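Local coordinates for nitrogen regulatory protein P-II (Thiomonas intermedia, PDB 5D4N) that binds adenine nucleotides as a trimeric, carboxysome-associated PII-like signalling protein regulated by bicarbonate, and probably acts on partner enzymes as such regulators do, at residues K5-L16 with S90-G101; V33-G44 with A62-V70. All coordinates share one frame; numbering follows the deposited sequence. Where two conformers were deposited one is given.

How the contacts relate
Starting at the N terminus, the chain lays down strand 7-17, which stays without its contact 1 partner until the last strand, 92-100, comes back antiparallel beside it. Contact 1 thus closes a loop of 73 residues, and contact 2 lies wholly within it: after helix 21-31, residues 33-44 pair with 62-70, closing a much shorter loop that holds strand 49-52. The loops nest and do not cross. Strand 63-70 also flanks strand 7-17, where Ile14 O and Ile66 N lie 2.8 Å apart, probably hydrogen-bonded, so the contacts join in one antiparallel sheet. Both reach the same ADP, contact 1 through Ile15, Ser90, Gly91, Val92 and Phe94, contact 2 through Gly44 and Leu63.

Contact 1 (K5-L16 with S90-G101); sequences KLYPLKKLEIIL and SGVVFVHDIQVG. With ADP (adenosine-5'-diphosphate), chain D; ACT (acetate ion), chain E; ACT (acetate ion), chain G.
Gly91 comes alongside Ile15 and Leu16, its CA close to Ile15 O; its N also donates to ADP O1A at 2.9 Å, nearly straight at 169°. Next, Val92 packs CG2 on Ile15 CB at 3.9 Å while its CG1 meets the adenine at C8. Val93 turns to the other face of the sheet and lies alongside Ile14, both pointing the same way. The ring of Phe94 takes Glu13 OE1 and ADP C2 at its edge, near its plane, CZ lying 3.5 Å from C2. Val95 sets CG2 against Leu12 CD2. At His96, Lys11 O is gripped twice, by the backbone N at 2.8 Å and by ND1 at 3.2 Å, from opposite faces of the carbonyl plane. With CG beside its own backbone N (chi1 -65°), the imidazole lies along Lys11, whose CE sits over one ring face in a CH-pi contact. Asp97 OD1 takes Lys10 NZ on its syn lone pair, a 2.6 Å salt bridge, and a water links OD1 to Leu9 O. Ile98 spreads CG2 and CD1 against Lys11 CB, Gln99 crosses Leu6 at about a right angle, and Val100 closes the ladder with paired bonds to Tyr7. Lys11 NZ bridges Glu13 OE2 at 3.1 Å and also reaches Glu13 and His96 of the third subunit, while Glu13 and His96 here receive Lys11 of the second. The chemistry implies a closed ring of salt bridges through the three subunits, probably favouring charged Lys11 and Glu13, with His96 likely neutral, its proton on ND1.

Contact 2 (V33-G44 with A62-V70); sequences VKGYTIVGNLSG and ALIMIIAAV. With AMP (adenosine monophosphate), chain F; ADP (adenosine-5'-diphosphate), chain D.
Val39 carries the contact on one face of this antiparallel pair: its CG2 touches Met65 CE and Ile67 CD1, 3.8 Å from each and both on one side of the methyl. Met65 reaches that spot because its chain runs out extended and bends only at the last torsion (chi3 64°), bringing the methyl alongside the valine. Further along, Leu42 pushes CD1 over the backbone of strand 63-70, 3.6 Å from Met65 CB, and its CB backs onto Leu63 CB. The opposite face is filled by isoleucines. Ile38 lies side by side with Ile66, CG1 to CG1, and sends CG2 to Ile64 CB at 4.0 Å. Tyr36 rests CB on Ile66 CG2, and past the end of the ladder Val33 CG2 abuts Val70 CG1 at 3.5 Å. Backbone bonds join Thr37 to Ile67 and Val39 to Met65; past the corner at Asn41, Leu42 N returns to Leu63 O. At one end AMP is read by both segments: Thr37 OG1 donates to N3 and accepts from O2', Ala69 N meets N1 and its O takes N6, and bare Gly35 leaves space for the adenine. At the other, bare Gly44 makes room for the ADP ribose and for Leu63 CD1, which touches it. Helix 21-31 covers Tyr36, Ile64 and Ile66, helix 72-88 Val33 and Val70; strand 7-17 borders 63-70, and both neighbouring subunits extend the sheet along 33-44.

Contact 1 (K5-L16 with S90-G101)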
# COMPACT_ATOMS: atom_id res chain seq x y z
N LYS A 5 19.05 -10.97 -7.46
CA LYS A 5 19.60 -10.04 -6.47
C LYS A 5 18.55 -8.98 -6.18
O LYS A 5 17.77 -8.63 -7.07
CB LYS A 5 20.88 -9.37 -6.98
CG LYS A 5 21.72 -8.70 -5.89
CD LYS A 5 23.08 -8.27 -6.39
CE LYS A 5 23.68 -7.20 -5.51
NZ LYS A 5 24.99 -6.71 -6.03
N LEU A 6 18.47 -8.56 -4.91
CA LEU A 6 17.56 -7.49 -4.49
C LEU A 6 18.37 -6.28 -4.09
O LEU A 6 19.50 -6.41 -3.59
CB LEU A 6 16.66 -7.97 -3.35
CG LEU A 6 15.58 -8.99 -3.75
CD1 LEU A 6 14.80 -9.46 -2.51
CD2 LEU A 6 14.55 -8.36 -4.72
N TYR A 7 17.80 -5.10 -4.35
CA TYR A 7 18.46 -3.83 -4.12
C TYR A 7 17.53 -2.90 -3.35
O TYR A 7 16.32 -2.93 -3.58
CB TYR A 7 18.77 -3.19 -5.47
CG TYR A 7 19.71 -4.02 -6.31
CD1 TYR A 7 19.22 -5.04 -7.13
CD2 TYR A 7 21.07 -3.74 -6.36
CE1 TYR A 7 20.06 -5.76 -7.97
CE2 TYR A 7 21.92 -4.44 -7.21
CZ TYR A 7 21.42 -5.46 -8.00
OH TYR A 7 22.27 -6.16 -8.82
N PRO A 8 18.06 -2.05 -2.46
CA PRO A 8 17.16 -1.17 -1.69
C PRO A 8 16.63 0.00 -2.51
O PRO A 8 17.31 0.57 -3.38
CB PRO A 8 18.04 -0.67 -0.55
CG PRO A 8 19.42 -0.71 -1.13
CD PRO A 8 19.47 -1.89 -2.05
N LEU A 9 15.40 0.40 -2.20
CA LEU A 9 14.80 1.57 -2.84
C LEU A 9 13.81 2.13 -1.83
O LEU A 9 13.58 1.51 -0.79
CB LEU A 9 14.04 1.17 -4.11
CG LEU A 9 14.13 2.09 -5.34
CD1 LEU A 9 15.47 2.06 -6.04
CD2 LEU A 9 13.03 1.76 -6.32
N LYS A 10 13.22 3.29 -2.12
CA LYS A 10 12.19 3.85 -1.24
C LYS A 10 10.87 3.79 -2.00
O LYS A 10 10.87 3.73 -3.24
CB LYS A 10 12.54 5.31 -0.91
CG LYS A 10 13.86 5.46 -0.12
CD LYS A 10 13.75 4.98 1.32
CE LYS A 10 15.11 5.10 2.00
NZ LYS A 10 15.06 4.80 3.44
N LYS A 11 9.74 3.74 -1.28
CA LYS A 11 8.44 3.75 -1.94
C LYS A 11 7.59 4.77 -1.22
O LYS A 11 7.38 4.67 -0.01
CB LYS A 11 7.76 2.39 -1.90
CG LYS A 11 6.57 2.28 -2.88
CD LYS A 11 5.61 1.16 -2.50
CE LYS A 11 4.75 1.49 -1.32
NZ LYS A 11 3.80 0.36 -1.04
N LEU A 12 7.12 5.75 -1.97
CA LEU A 12 6.22 6.75 -1.39
C LEU A 12 4.79 6.34 -1.61
O LEU A 12 4.44 5.82 -2.67
CB LEU A 12 6.41 8.11 -2.09
CG LEU A 12 7.83 8.70 -2.09
CD1 LEU A 12 7.82 10.10 -2.72
CD2 LEU A 12 8.41 8.75 -0.73
N GLU A 13 3.94 6.62 -0.62
CA GLU A 13 2.49 6.55 -0.78
C GLU A 13 2.03 7.99 -0.53
O GLU A 13 2.27 8.53 0.56
CB GLU A 13 1.82 5.63 0.25
CG GLU A 13 2.11 4.17 -0.11
CD GLU A 13 1.52 3.14 0.84
OE1 GLU A 13 1.04 3.51 1.93
OE2 GLU A 13 1.57 1.94 0.48
N ILE A 14 1.49 8.65 -1.56
CA ILE A 14 1.12 10.07 -1.48
C ILE A 14 -0.39 10.12 -1.58
O ILE A 14 -0.94 9.76 -2.62
CB ILE A 14 1.75 10.84 -2.64
CG1 ILE A 14 3.28 10.68 -2.63
CG2 ILE A 14 1.33 12.34 -2.58
CD1 ILE A 14 3.93 10.98 -4.04
N ILE A 15 -1.07 10.51 -0.49
CA ILE A 15 -2.53 10.49 -0.46
C ILE A 15 -3.02 11.91 -0.51
O ILE A 15 -2.63 12.72 0.32
CB ILE A 15 -3.07 9.74 0.77
CG1 ILE A 15 -2.53 8.26 0.78
CG2 ILE A 15 -4.62 9.81 0.78
CD1 ILE A 15 -2.70 7.48 2.13
N LEU A 16 -3.81 12.24 -1.52
CA LEU A 16 -4.27 13.61 -1.71
C LEU A 16 -5.55 13.67 -2.52
O LEU A 16 -5.96 12.67 -3.09
CB LEU A 16 -3.15 14.49 -2.35
CG LEU A 16 -2.89 14.34 -3.86
CD1 LEU A 16 -1.83 15.36 -4.31
CD2 LEU A 16 -2.41 12.95 -4.25
N SER A 90 -4.97 19.13 2.12
CA SER A 90 -5.12 17.85 2.81
C SER A 90 -4.23 16.82 2.21
O SER A 90 -3.95 16.86 0.99
CB SER A 90 -6.55 17.36 2.68
OG SER A 90 -7.40 18.24 3.40
N GLY A 91 -3.84 15.86 3.01
CA GLY A 91 -3.07 14.74 2.48
C GLY A 91 -1.86 14.39 3.28
O GLY A 91 -1.47 15.10 4.21
N VAL A 92 -1.25 13.25 2.94
CA VAL A 92 -0.10 12.73 3.68
C VAL A 92 0.86 12.02 2.74
O VAL A 92 0.47 11.59 1.65
CB VAL A 92 -0.56 11.74 4.79
CG1 VAL A 92 -1.36 12.43 5.91
CG2 VAL A 92 -1.37 10.59 4.18
N VAL A 93 2.12 11.90 3.17
CA VAL A 93 3.13 11.12 2.45
C VAL A 93 3.77 10.13 3.39
O VAL A 93 4.29 10.52 4.46
CB VAL A 93 4.20 11.96 1.72
CG1 VAL A 93 5.18 11.05 0.96
CG2 VAL A 93 3.56 12.96 0.76
N PHE A 94 3.74 8.84 3.00
CA PHE A 94 4.38 7.79 3.80
C PHE A 94 5.58 7.29 3.04
O PHE A 94 5.44 6.88 1.87
CB PHE A 94 3.41 6.64 4.05
CG PHE A 94 2.10 7.01 4.71
CD1 PHE A 94 2.06 7.99 5.71
CD2 PHE A 94 0.92 6.39 4.33
CE1 PHE A 94 0.83 8.33 6.32
CE2 PHE A 94 -0.28 6.72 4.95
CZ PHE A 94 -0.32 7.67 5.95
N VAL A 95 6.74 7.30 3.68
CA VAL A 95 7.98 6.80 3.02
C VAL A 95 8.27 5.40 3.52
O VAL A 95 8.33 5.19 4.74
CB VAL A 95 9.21 7.72 3.30
CG1 VAL A 95 10.43 7.23 2.48
CG2 VAL A 95 8.87 9.20 2.99
N HIS A 96 8.40 4.44 2.59
CA HIS A 96 8.67 3.04 2.97
C HIS A 96 10.04 2.64 2.44
O HIS A 96 10.51 3.17 1.40
CB HIS A 96 7.67 2.10 2.22
CG HIS A 96 6.24 2.27 2.61
ND1 HIS A 96 5.52 3.38 2.21
CD2 HIS A 96 5.41 1.43 3.28
CE1 HIS A 96 4.28 3.19 2.68
NE2 HIS A 96 4.17 2.04 3.31
N ASP A 97 10.65 1.64 3.07
CA ASP A 97 11.83 1.00 2.54
C ASP A 97 11.29 -0.20 1.78
O ASP A 97 10.39 -0.91 2.27
CB ASP A 97 12.74 0.50 3.67
CG ASP A 97 13.55 1.62 4.26
OD1 ASP A 97 14.05 2.44 3.49
OD2 ASP A 97 13.78 1.61 5.47
N ILE A 98 11.79 -0.43 0.58
CA ILE A 98 11.45 -1.64 -0.16
C ILE A 98 12.70 -2.19 -0.82
O ILE A 98 13.76 -1.55 -0.79
CB ILE A 98 10.35 -1.39 -1.24
CG1 ILE A 98 10.82 -0.33 -2.27
CG2 ILE A 98 8.99 -0.96 -0.59
CD1 ILE A 98 10.05 -0.31 -3.65
N GLN A 99 12.55 -3.35 -1.45
CA GLN A 99 13.61 -3.95 -2.24
C GLN A 99 13.05 -4.23 -3.62
O GLN A 99 11.85 -4.54 -3.77
CB GLN A 99 14.10 -5.26 -1.61
CG GLN A 99 14.82 -5.07 -0.30
CD GLN A 99 15.19 -6.43 0.24
OE1 GLN A 99 14.37 -7.16 0.83
NE2 GLN A 99 16.42 -6.84 -0.00
N VAL A 100 13.91 -4.11 -4.63
CA VAL A 100 13.51 -4.36 -6.01
C VAL A 100 14.58 -5.21 -6.67
O VAL A 100 15.73 -5.23 -6.23
CB VAL A 100 13.30 -3.04 -6.83
CG1 VAL A 100 12.15 -2.20 -6.24
CG2 VAL A 100 14.59 -2.20 -6.89
N GLY A 101 14.21 -5.84 -7.77
CA GLY A 101 15.20 -6.62 -8.50
C GLY A 101 15.94 -5.85 -9.58
O GLY A 101 17.02 -6.28 -9.99
PB ADP D . -8.34 17.32 6.41
O1B ADP D . -7.70 18.03 7.48
O2B ADP D . -8.66 18.27 5.29
O3B ADP D . -9.63 16.70 6.90
PA ADP D . -5.98 15.47 6.33
O1A ADP D . -4.78 16.09 5.70
O2A ADP D . -5.80 15.38 7.87
O3A ADP D . -7.34 16.19 5.89
O5' ADP D . -6.13 13.98 5.78
C5' ADP D . -6.46 13.79 4.39
C4' ADP D . -6.47 12.32 4.08
O4' ADP D . -5.17 11.76 4.34
C3' ADP D . -7.41 11.51 4.97
O3' ADP D . -8.76 11.58 4.53
C2' ADP D . -6.82 10.10 4.81
O2' ADP D . -7.19 9.58 3.55
C1' ADP D . -5.32 10.41 4.78
N9 ADP D . -4.71 10.27 6.10
C8 ADP D . -4.56 11.23 7.06
N7 ADP D . -4.09 10.79 8.20
C5 ADP D . -3.90 9.43 7.97
C6 ADP D . -3.38 8.40 8.77
N6 ADP D . -3.03 8.56 10.06
N1 ADP D . -3.25 7.17 8.21
C2 ADP D . -3.65 7.00 6.94
N3 ADP D . -4.18 7.89 6.10
C4 ADP D . -4.27 9.10 6.68
C ACT E . 11.58 -5.14 -9.77
O ACT E . 11.51 -5.21 -8.51
OXT ACT E . 12.58 -5.14 -10.49
CH3 ACT E . 10.33 -5.01 -10.45
C ACT G . 3.82 13.54 6.37
O ACT G . 4.11 14.24 7.40
OXT ACT G . 2.66 13.35 5.82
CH3 ACT G . 5.00 12.81 5.69
O HOH W 1 17.74 -8.88 -9.77
O HOH W 2 15.33 0.86 1.28

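Contact 2 (V33-G44 with A62-V70)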
# COMPACT_ATOMS: atom_id res chain seq x y z
N VAL A 33 11.39 10.71 -11.45
CA VAL A 33 10.72 9.46 -11.05
C VAL A 33 10.30 8.76 -12.32
O VAL A 33 9.74 9.39 -13.24
CB VAL A 33 9.51 9.74 -10.11
CG1 VAL A 33 8.70 8.47 -9.84
CG2 VAL A 33 9.96 10.39 -8.81
N LYS A 34 10.63 7.47 -12.42
CA LYS A 34 10.42 6.72 -13.65
C LYS A 34 9.03 6.16 -13.87
O LYS A 34 8.66 5.86 -14.99
CB LYS A 34 11.54 5.69 -13.88
CG LYS A 34 12.89 6.34 -14.11
CD LYS A 34 13.58 5.77 -15.34
CE LYS A 34 15.05 6.06 -15.31
NZ LYS A 34 15.33 7.41 -15.87
N GLY A 35 8.25 6.05 -12.80
CA GLY A 35 6.91 5.51 -12.92
C GLY A 35 6.14 5.72 -11.64
O GLY A 35 6.69 6.16 -10.63
N TYR A 36 4.83 5.47 -11.72
CA TYR A 36 3.98 5.60 -10.54
C TYR A 36 2.70 4.86 -10.80
O TYR A 36 2.35 4.60 -11.95
CB TYR A 36 3.73 7.08 -10.14
CG TYR A 36 3.17 7.95 -11.23
CD1 TYR A 36 1.83 7.86 -11.61
CD2 TYR A 36 3.97 8.88 -11.89
CE1 TYR A 36 1.31 8.69 -12.61
CE2 TYR A 36 3.46 9.71 -12.88
CZ TYR A 36 2.13 9.60 -13.25
OH TYR A 36 1.62 10.42 -14.22
N THR A 37 2.02 4.46 -9.71
CA THR A 37 0.74 3.77 -9.79
C THR A 37 -0.28 4.53 -8.98
O THR A 37 0.05 4.97 -7.89
CB THR A 37 0.92 2.34 -9.24
OG1 THR A 37 1.86 1.65 -10.09
CG2 THR A 37 -0.40 1.56 -9.22
N ILE A 38 -1.49 4.70 -9.49
CA ILE A 38 -2.51 5.50 -8.79
C ILE A 38 -3.68 4.63 -8.42
O ILE A 38 -4.26 3.94 -9.27
CB ILE A 38 -2.94 6.71 -9.65
CG1 ILE A 38 -1.70 7.56 -10.08
CG2 ILE A 38 -3.95 7.57 -8.85
CD1 ILE A 38 -2.00 8.78 -10.89
N VAL A 39 -4.00 4.62 -7.11
CA VAL A 39 -5.14 3.90 -6.56
C VAL A 39 -6.22 4.98 -6.44
O VAL A 39 -6.04 5.96 -5.71
CB VAL A 39 -4.82 3.28 -5.18
CG1 VAL A 39 -6.00 2.44 -4.69
CG2 VAL A 39 -3.53 2.42 -5.24
N GLY A 40 -7.32 4.80 -7.14
CA GLY A 40 -8.33 5.84 -7.15
C GLY A 40 -9.51 5.57 -6.25
O GLY A 40 -9.59 4.50 -5.63
N ASN A 41 -10.44 6.57 -6.20
CA ASN A 41 -11.72 6.51 -5.49
C ASN A 41 -11.56 6.03 -4.03
O ASN A 41 -12.20 5.08 -3.58
CB ASN A 41 -12.72 5.62 -6.27
CG ASN A 41 -14.16 5.75 -5.81
OD1 ASN A 41 -14.73 6.84 -5.76
ND2 ASN A 41 -14.77 4.62 -5.45
N LEU A 42 -10.68 6.67 -3.31
CA LEU A 42 -10.47 6.29 -1.91
C LEU A 42 -11.41 7.03 -1.01
O LEU A 42 -12.04 8.01 -1.43
CB LEU A 42 -9.06 6.67 -1.53
CG LEU A 42 -7.97 5.96 -2.33
CD1 LEU A 42 -6.63 6.41 -1.84
CD2 LEU A 42 -8.11 4.42 -2.19
N SER A 43 -11.47 6.59 0.25
CA SER A 43 -12.19 7.27 1.32
C SER A 43 -11.23 7.42 2.46
O SER A 43 -10.18 6.79 2.47
CB SER A 43 -13.43 6.50 1.72
OG SER A 43 -14.32 6.56 0.61
N GLY A 44 -11.51 8.32 3.37
CA GLY A 44 -10.55 8.48 4.45
C GLY A 44 -11.04 9.43 5.50
O GLY A 44 -11.96 10.21 5.24
N ALA A 62 -12.31 12.57 -6.13
CA ALA A 62 -12.12 11.69 -4.99
C ALA A 62 -10.64 11.59 -4.58
O ALA A 62 -9.74 11.85 -5.41
CB ALA A 62 -12.68 10.30 -5.29
N LEU A 63 -10.39 11.23 -3.30
CA LEU A 63 -9.02 11.01 -2.83
C LEU A 63 -8.36 9.95 -3.67
O LEU A 63 -9.01 9.01 -4.12
CB LEU A 63 -8.94 10.52 -1.37
CG LEU A 63 -9.18 11.49 -0.24
CD1 LEU A 63 -9.15 10.72 1.08
CD2 LEU A 63 -8.14 12.60 -0.19
N ILE A 64 -7.06 10.10 -3.88
CA ILE A 64 -6.27 9.11 -4.60
C ILE A 64 -5.01 8.82 -3.80
O ILE A 64 -4.61 9.62 -2.93
CB ILE A 64 -5.89 9.57 -6.05
CG1 ILE A 64 -4.99 10.85 -6.01
CG2 ILE A 64 -7.11 9.75 -6.92
CD1 ILE A 64 -4.41 11.26 -7.35
N MET A 65 -4.36 7.69 -4.10
CA MET A 65 -3.07 7.38 -3.51
C MET A 65 -2.13 7.13 -4.65
O MET A 65 -2.38 6.24 -5.48
CB MET A 65 -3.12 6.15 -2.59
CG MET A 65 -1.76 5.81 -2.04
SD MET A 65 -1.79 4.53 -0.75
CE MET A 65 -2.40 3.09 -1.71
N ILE A 66 -1.05 7.91 -4.70
CA ILE A 66 -0.04 7.72 -5.75
C ILE A 66 1.08 6.92 -5.10
O ILE A 66 1.62 7.35 -4.06
CB ILE A 66 0.48 9.09 -6.26
CG1 ILE A 66 -0.68 9.89 -6.86
CG2 ILE A 66 1.59 8.83 -7.30
CD1 ILE A 66 -0.30 11.39 -7.18
N ILE A 67 1.43 5.78 -5.70
CA ILE A 67 2.48 4.92 -5.19
C ILE A 67 3.66 5.15 -6.11
O ILE A 67 3.54 4.95 -7.32
CB ILE A 67 2.06 3.42 -5.25
CG1 ILE A 67 0.82 3.15 -4.37
CG2 ILE A 67 3.24 2.52 -4.85
CD1 ILE A 67 0.20 1.75 -4.68
N ALA A 68 4.80 5.56 -5.54
CA ALA A 68 5.94 5.84 -6.37
C ALA A 68 7.21 5.26 -5.80
O ALA A 68 7.64 5.69 -4.74
CB ALA A 68 6.08 7.35 -6.56
N ALA A 69 7.79 4.24 -6.50
CA ALA A 69 9.08 3.68 -6.09
C ALA A 69 10.15 4.60 -6.65
O ALA A 69 10.18 4.88 -7.86
CB ALA A 69 9.26 2.27 -6.66
N VAL A 70 11.01 5.09 -5.76
CA VAL A 70 12.05 6.05 -6.12
C VAL A 70 13.38 5.71 -5.46
O VAL A 70 13.40 5.20 -4.34
CB VAL A 70 11.62 7.49 -5.73
CG1 VAL A 70 10.29 7.86 -6.36
CG2 VAL A 70 11.53 7.70 -4.20
P AMP F . 6.57 -0.56 -16.83
O1P AMP F . 7.69 0.47 -16.78
O2P AMP F . 5.93 -0.54 -18.20
O3P AMP F . 6.96 -1.91 -16.35
O5' AMP F . 5.41 0.02 -15.86
C5' AMP F . 4.16 -0.70 -15.75
C4' AMP F . 3.41 -0.19 -14.55
O4' AMP F . 4.15 -0.48 -13.36
C3' AMP F . 3.24 1.33 -14.52
O3' AMP F . 2.19 1.77 -15.36
C2' AMP F . 2.96 1.55 -13.02
O2' AMP F . 1.61 1.20 -12.75
C1' AMP F . 3.92 0.53 -12.38
N9 AMP F . 5.22 1.12 -12.05
C8 AMP F . 6.34 1.19 -12.84
N7 AMP F . 7.33 1.86 -12.30
C5 AMP F . 6.82 2.28 -11.08
C6 AMP F . 7.37 3.04 -10.03
N6 AMP F . 8.61 3.55 -10.06
N1 AMP F . 6.59 3.25 -8.94
C2 AMP F . 5.35 2.75 -8.92
N3 AMP F . 4.71 2.05 -9.86
C4 AMP F . 5.52 1.83 -10.92
PB ADP D . -8.34 17.32 6.41
O1B ADP D . -7.70 18.03 7.48
O2B ADP D . -8.66 18.27 5.29
O3B ADP D . -9.63 16.70 6.90
PA ADP D . -5.98 15.47 6.33
O1A ADP D . -4.78 16.09 5.70
O2A ADP D . -5.80 15.38 7.87
O3A ADP D . -7.34 16.19 5.89
O5' ADP D . -6.13 13.98 5.78
C5' ADP D . -6.46 13.79 4.39
C4' ADP D . -6.47 12.32 4.08
O4' ADP D . -5.17 11.76 4.34
C3' ADP D . -7.41 11.51 4.97
O3' ADP D . -8.76 11.58 4.53
C2' ADP D . -6.82 10.10 4.81
O2' ADP D . -7.19 9.58 3.55
C1' ADP D . -5.32 10.41 4.78
N9 ADP D . -4.71 10.27 6.10
C8 ADP D . -4.56 11.23 7.06
N7 ADP D . -4.09 10.79 8.20
C5 ADP D . -3.90 9.43 7.97
C6 ADP D . -3.38 8.40 8.77
N6 ADP D . -3.03 8.56 10.06
N1 ADP D . -3.25 7.17 8.21
C2 ADP D . -3.65 7.00 6.94
N3 ADP D . -4.18 7.89 6.10
C4 ADP D . -4.27 9.10 6.68
O HOH W 3 11.57 6.02 -10.07
O HOH W 4 -12.33 10.65 -1.51